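Local structure of periplasmic binding protein (Veillonella parvula, 4OVK) at residues L200-E208 with M288-Q297. The protein probably captures a small solute in the periplasm and delivers it to a membrane-bound ABC transporter. Sequence-based numbering, arbitrary orientation. Where two conformers were deposited one is given.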
loop_
_atom_site.group_PDB
_atom_site.type_symbol
_atom_site.label_atom_id
_atom_site.label_comp_id
_atom_site.label_asym_id
_atom_site.label_seq_id
_atom_site.Cartn_x
_atom_site.Cartn_y
_atom_site.Cartn_z
ATOM N N LEU A 200 4.838 6.056 11.843
ATOM C CA LEU A 200 6.221 5.636 11.611
ATOM C C LEU A 200 6.773 6.330 10.367
ATOM O O LEU A 200 7.912 6.778 10.369
ATOM C CB LEU A 200 6.344 4.113 11.437
ATOM C CG LEU A 200 5.942 3.226 12.618
ATOM C CD1 LEU A 200 6.138 1.764 12.235
ATOM C CD2 LEU A 200 6.719 3.571 13.882
HETATM N N MSE A 201 5.961 6.421 9.313
HETATM C CA MSE A 201 6.406 7.040 8.047
HETATM C C MSE A 201 6.614 8.535 8.245
HETATM O O MSE A 201 7.587 9.112 7.747
HETATM C CB MSE A 201 5.435 6.729 6.888
HETATM C CG MSE A 201 5.628 5.287 6.399
HETATM SE SE MSE A 201 4.741 4.997 4.659
HETATM C CE MSE A 201 3.015 5.225 5.573
ATOM N N ILE A 202 5.727 9.174 8.994
ATOM C CA ILE A 202 5.893 10.603 9.315
ATOM C C ILE A 202 7.213 10.844 10.070
ATOM O O ILE A 202 7.986 11.768 9.740
ATOM C CB ILE A 202 4.673 11.148 10.098
ATOM C CG1 ILE A 202 3.482 11.322 9.146
ATOM C CG2 ILE A 202 4.994 12.483 10.772
ATOM C CD1 ILE A 202 2.155 11.587 9.831
ATOM N N THR A 203 7.486 9.992 11.057
ATOM C CA THR A 203 8.701 10.124 11.861
ATOM C C THR A 203 9.941 9.901 10.994
ATOM O O THR A 203 10.890 10.671 11.072
ATOM C CB THR A 203 8.708 9.131 13.041
ATOM O OG1 THR A 203 7.657 9.469 13.957
ATOM C CG2 THR A 203 10.046 9.160 13.782
HETATM N N MSE A 204 9.925 8.862 10.152
HETATM C CA MSE A 204 11.098 8.529 9.353
HETATM C C MSE A 204 11.409 9.625 8.356
HETATM O O MSE A 204 12.559 9.796 7.971
HETATM C CB MSE A 204 10.905 7.189 8.651
HETATM C CG MSE A 204 12.121 6.750 7.831
HETATM SE SE MSE A 204 13.711 6.382 8.958
HETATM C CE MSE A 204 13.101 4.736 9.865
ATOM N N THR A 205 10.398 10.379 7.930
ATOM C CA THR A 205 10.605 11.453 6.950
ATOM C C THR A 205 10.722 12.846 7.586
ATOM O O THR A 205 10.666 13.863 6.890
ATOM C CB THR A 205 9.513 11.415 5.860
ATOM O OG1 THR A 205 8.217 11.543 6.455
ATOM C CG2 THR A 205 9.594 10.086 5.082
ATOM N N GLY A 206 10.921 12.888 8.904
ATOM C CA GLY A 206 11.288 14.126 9.592
ATOM C C GLY A 206 10.143 15.018 10.033
ATOM O O GLY A 206 10.320 16.234 10.203
ATOM N N GLY A 207 8.972 14.421 10.250
ATOM C CA GLY A 207 7.834 15.161 10.771
ATOM C C GLY A 207 7.547 14.800 12.210
ATOM O O GLY A 207 8.006 13.757 12.715
ATOM N N GLU A 208 6.805 15.677 12.878
ATOM C CA GLU A 208 6.258 15.377 14.193
ATOM C C GLU A 208 4.820 14.956 13.970
ATOM O O GLU A 208 4.096 15.595 13.215
ATOM C CB GLU A 208 6.322 16.593 15.124
ATOM C CG GLU A 208 5.599 16.388 16.454
ATOM C CD GLU A 208 5.693 17.571 17.403
ATOM O OE1 GLU A 208 6.404 18.558 17.093
ATOM O OE2 GLU A 208 5.041 17.511 18.476
HETATM N N MSE A 288 6.211 6.174 -1.900
HETATM C CA MSE A 288 5.450 6.955 -0.931
HETATM C C MSE A 288 6.373 7.672 0.030
HETATM O O MSE A 288 6.153 8.833 0.348
HETATM C CB MSE A 288 4.496 6.042 -0.181
HETATM C CG MSE A 288 3.783 6.743 0.967
HETATM SE SE MSE A 288 2.738 8.306 0.372
HETATM C CE MSE A 288 1.363 8.221 1.775
HETATM N N MSE A 289 7.427 6.999 0.484
HETATM C CA MSE A 289 8.382 7.607 1.418
HETATM C C MSE A 289 9.087 8.787 0.767
HETATM O O MSE A 289 9.308 9.843 1.386
HETATM C CB MSE A 289 9.401 6.563 1.869
HETATM C CG MSE A 289 8.720 5.481 2.668
HETATM SE SE MSE A 289 8.473 6.105 4.503
HETATM C CE MSE A 289 9.277 4.447 5.203
ATOM N N LYS A 290 9.398 8.636 -0.510
ATOM C CA LYS A 290 10.020 9.711 -1.269
ATOM C C LYS A 290 9.113 10.929 -1.449
ATOM O O LYS A 290 9.578 12.062 -1.307
ATOM C CB LYS A 290 10.545 9.198 -2.598
ATOM C CG LYS A 290 11.872 8.474 -2.412
ATOM C CD LYS A 290 12.453 7.915 -3.690
ATOM C CE LYS A 290 13.932 7.618 -3.457
ATOM N NZ LYS A 290 14.639 7.074 -4.646
ATOM N N TRP A 291 7.829 10.694 -1.699
ATOM C CA TRP A 291 6.846 11.768 -1.784
ATOM C C TRP A 291 6.768 12.525 -0.450
ATOM O O TRP A 291 6.869 13.758 -0.430
ATOM C CB TRP A 291 5.489 11.204 -2.199
ATOM C CG TRP A 291 4.405 12.194 -2.350
ATOM C CD1 TRP A 291 4.200 13.031 -3.412
ATOM C CD2 TRP A 291 3.352 12.456 -1.421
ATOM N NE1 TRP A 291 3.092 13.807 -3.192
ATOM C CE2 TRP A 291 2.546 13.461 -1.980
ATOM C CE3 TRP A 291 3.009 11.935 -0.171
ATOM C CZ2 TRP A 291 1.423 13.955 -1.328
ATOM C CZ3 TRP A 291 1.903 12.426 0.475
ATOM C CH2 TRP A 291 1.106 13.411 -0.112
HETATM N N MSE A 292 6.628 11.792 0.653
HETATM C CA MSE A 292 6.490 12.403 1.975
HETATM C C MSE A 292 7.726 13.173 2.351
HETATM O O MSE A 292 7.639 14.284 2.879
HETATM C CB MSE A 292 6.224 11.335 3.035
HETATM C CG MSE A 292 4.849 10.719 2.799
HETATM SE SE MSE A 292 4.466 9.421 4.217
HETATM C CE MSE A 292 4.701 10.673 5.710
ATOM N N GLY A 293 8.889 12.592 2.090
ATOM C CA GLY A 293 10.168 13.258 2.395
ATOM C C GLY A 293 10.275 14.635 1.766
ATOM O O GLY A 293 10.699 15.617 2.407
ATOM N N GLN A 294 9.890 14.725 0.506
ATOM C CA GLN A 294 9.968 16.006 -0.178
ATOM C C GLN A 294 8.892 17.013 0.251
ATOM O O GLN A 294 9.086 18.202 0.072
ATOM C CB GLN A 294 10.031 15.833 -1.688
ATOM C CG GLN A 294 11.400 15.330 -2.087
ATOM C CD GLN A 294 11.647 15.292 -3.573
ATOM O OE1 GLN A 294 10.717 15.174 -4.379
ATOM N NE2 GLN A 294 12.927 15.365 -3.947
ATOM N N LEU A 295 7.780 16.542 0.814
ATOM C CA LEU A 295 6.805 17.440 1.423
ATOM C C LEU A 295 7.311 17.961 2.757
ATOM O O LEU A 295 7.187 19.130 3.049
ATOM C CB LEU A 295 5.461 16.747 1.667
ATOM C CG LEU A 295 4.600 16.391 0.462
ATOM C CD1 LEU A 295 3.318 15.720 0.951
ATOM C CD2 LEU A 295 4.315 17.622 -0.370
ATOM N N ILE A 296 7.887 17.077 3.566
ATOM C CA ILE A 296 8.142 17.393 4.973
ATOM C C ILE A 296 9.530 18.029 5.188
ATOM O O ILE A 296 9.641 19.054 5.880
ATOM C CB ILE A 296 7.932 16.140 5.846
ATOM C CG1 ILE A 296 6.480 15.650 5.688
ATOM C CG2 ILE A 296 8.277 16.445 7.299
ATOM C CD1 ILE A 296 6.176 14.297 6.303
ATOM N N GLN A 297 10.569 17.436 4.596
ATOM C CA GLN A 297 11.942 17.940 4.713
ATOM C C GLN A 297 12.617 18.018 3.348
ATOM O O GLN A 297 13.564 17.279 3.083
ATOM C CB GLN A 297 12.780 17.037 5.624
ATOM C CG GLN A 297 12.282 16.945 7.052
ATOM C CD GLN A 297 12.509 18.205 7.871
ATOM O OE1 GLN A 297 13.149 19.175 7.432
ATOM N NE2 GLN A 297 12.005 18.183 9.089
#
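Thr205 drops into the hollow that Met289, Met292, Gly293 and Ile296 form along helix 285-296, showing how a small branched residue at a helix end can seat one helix on another. The backbones come close here, the CA atoms of Thr205 and Gly293 lying 4.9 Å apart. The methyl CG2 of Thr205 settles over the carbonyl O of Met289 and the backbone N of Gly293. Its hydroxyl OG1, set between backbone N and carbonyl carbon (chi1 58°), turns back to its own helix and donates to Met201 O at 2.8 Å. That carbonyl also accepts Thr205 N, the two donors arriving from opposite faces of its plane.

One turn earlier Met201 is the second bump on the same side, pressed against Met289 and Met292: its CG rests 3.5 Å from SE of Met289, the two selenomethionine chains crossing at about a right angle. In one of its two conformers Met292 brings SE to CB of Met201 and CE to CG1 of Ile202. A Schellman motif with Gly206 at positive phi then ends helix 197-204 and leads into strand 208-209. Bare backbone at Gly206 makes room for CG of Gln297, and at Gly207 for CG2 of Ile296, which lies against Gly206 O and Gly207 N; CD1 of Ile296 touches OG1 of Thr205. Gln297, bent at chi2 (-72°), lays CG 3.5 Å from Thr205 O, and its NE2 donates a hydrogen bond of 2.8 Å to Gly206 O, with an N-H...O angle of 166°.

Phe167 of helix 150-170 and Val181 of strand 180-184 also border this joint, within the domain built on the parallel sheet 208-209/180-184/233-236/268-270. The contact is chiefly apolar, so its cohesion should come mostly from buried nonpolar surface and close van der Waals fit; Gln297 pins the glycine turn, whereas the buried Thr205 O has no hydrogen-bonding partner, a probable small energetic cost of the fit.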